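Local coordinates for protein fructuronate-tagaturonate epimerase UxaE from Cohnella laeviribosi in complex with 1 glycerol (Cohnella laeviribosi, PDB 6IL9) that interconverts fructuronate and tagaturonate as a TIM-barrel epimerase that carries a zinc ion, at residues G307-Q310 with D314-G317. Numbering follows the deposited sequence.
Sequences GEFQ and DYIG
Glu308 and Ile316 face each other as a single antiparallel hydrogen-bonded pair in the loop that leads from barrel strand 300-302 of the TIM barrel to helix 319-336. Glu308 N donates to Ile316 O at 2.9 Å, and Ile316 N returns a nearly straight bond to Glu308 O. A water donates hydrogen bonds to Glu308 O and Asp314 O and accepts one from Gln310 N, joining the two arms where they begin to diverge. The rings of Phe309 and Tyr315 meet obliquely, their planes at 68°: Phe309 CE1 arrives at the edge of the tyrosine ring, 3.6 Å from Tyr315 CD1. With CG anti to the backbone N (chi1 -180°), the tyrosine runs back past Gly307, and its OH hydrogen-bonds with Ile306 O and lies 3.4 Å from Gly307 CA. A side chain on Gly307 would collide with this hydroxyl. Replacing Tyr315 by an alanine would probably leave Phe309 without its ring partner and Ile306 O without the hydroxyl. The side chain of Phe309 is about 9 Å from the zinc ion and about 8 Å from a bound glycerol. Beside the paired backbones, Ile316 CD1 packs 3.6 Å from Gln310 NE2. That amide nitrogen donates, within its own plane, to Glu308 OE1 at 2.9 Å, meeting the oxygen from above the carboxylate plane.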
loop_
_atom_site.group_PDB
_atom_site.type_symbol
_atom_site.label_atom_id
_atom_site.label_comp_id
_atom_site.label_asym_id
_atom_site.label_seq_id
_atom_site.Cartn_x
_atom_site.Cartn_y
_atom_site.Cartn_z
ATOM N N GLY A 307 3.201 -14.389 15.485
ATOM C CA GLY A 307 2.372 -15.086 14.504
ATOM C C GLY A 307 2.806 -14.780 13.080
ATOM O O GLY A 307 3.943 -14.374 12.825
ATOM N N GLU A 308 1.889 -14.980 12.133
ATOM C CA GLU A 308 2.201 -14.699 10.736
ATOM C C GLU A 308 1.102 -13.890 10.062
ATOM O O GLU A 308 -0.089 -14.144 10.265
ATOM C CB GLU A 308 2.412 -15.982 9.932
ATOM C CG GLU A 308 3.505 -16.872 10.465
ATOM C CD GLU A 308 3.672 -18.098 9.588
ATOM O OE1 GLU A 308 3.887 -17.921 8.373
ATOM O OE2 GLU A 308 3.571 -19.222 10.115
ATOM N N PHE A 309 1.528 -12.940 9.236
ATOM C CA PHE A 309 0.673 -12.103 8.391
ATOM C C PHE A 309 1.042 -12.409 6.948
ATOM O O PHE A 309 1.822 -11.669 6.338
ATOM C CB PHE A 309 0.881 -10.595 8.692
ATOM C CG PHE A 309 0.126 -10.078 9.888
ATOM C CD1 PHE A 309 0.444 -10.496 11.179
ATOM C CD2 PHE A 309 -0.871 -9.133 9.716
ATOM C CE1 PHE A 309 -0.261 -9.990 12.273
ATOM C CE2 PHE A 309 -1.587 -8.628 10.799
ATOM C CZ PHE A 309 -1.273 -9.065 12.083
ATOM N N GLN A 310 0.482 -13.487 6.394
ATOM C CA GLN A 310 0.742 -13.860 5.011
ATOM C C GLN A 310 -0.253 -13.176 4.079
ATOM O O GLN A 310 -1.368 -12.815 4.476
ATOM C CB GLN A 310 0.645 -15.371 4.821
ATOM C CG GLN A 310 1.746 -16.142 5.536
ATOM C CD GLN A 310 1.728 -17.599 5.176
ATOM O OE1 GLN A 310 1.255 -17.973 4.105
ATOM N NE2 GLN A 310 2.255 -18.439 6.061
ATOM N N ASP A 314 -6.295 -14.654 6.491
ATOM C CA ASP A 314 -6.372 -14.120 7.846
ATOM C C ASP A 314 -5.150 -14.543 8.671
ATOM O O ASP A 314 -4.300 -15.323 8.231
ATOM C CB ASP A 314 -7.670 -14.595 8.518
ATOM C CG ASP A 314 -8.185 -13.642 9.592
ATOM O OD1 ASP A 314 -7.445 -12.769 10.061
ATOM O OD2 ASP A 314 -9.360 -13.787 9.985
ATOM N N TYR A 315 -5.079 -14.001 9.886
ATOM C CA TYR A 315 -3.970 -14.225 10.812
ATOM C C TYR A 315 -3.696 -15.708 11.068
ATOM O O TYR A 315 -4.617 -16.522 11.159
ATOM C CB TYR A 315 -4.302 -13.530 12.137
ATOM C CG TYR A 315 -3.249 -13.664 13.215
ATOM C CD1 TYR A 315 -2.028 -13.000 13.112
ATOM C CD2 TYR A 315 -3.496 -14.416 14.362
ATOM C CE1 TYR A 315 -1.073 -13.101 14.104
ATOM C CE2 TYR A 315 -2.551 -14.521 15.361
ATOM C CZ TYR A 315 -1.331 -13.858 15.229
ATOM O OH TYR A 315 -0.370 -13.951 16.225
ATOM N N ILE A 316 -2.411 -16.053 11.195
ATOM C CA ILE A 316 -1.970 -17.374 11.649
ATOM C C ILE A 316 -1.342 -17.210 13.026
ATOM O O ILE A 316 -0.382 -16.448 13.187
ATOM C CB ILE A 316 -0.957 -18.016 10.684
ATOM C CG1 ILE A 316 -1.595 -18.346 9.334
ATOM C CG2 ILE A 316 -0.408 -19.308 11.278
ATOM C CD1 ILE A 316 -0.577 -18.664 8.250
ATOM N N GLY A 317 -1.854 -17.943 14.013
ATOM C CA GLY A 317 -1.233 -17.925 15.319
ATOM C C GLY A 317 -2.275 -17.901 16.417
ATOM O O GLY A 317 -3.430 -18.258 16.210
HETATM O O HOH W 1 -1.576 -14.816 7.874
#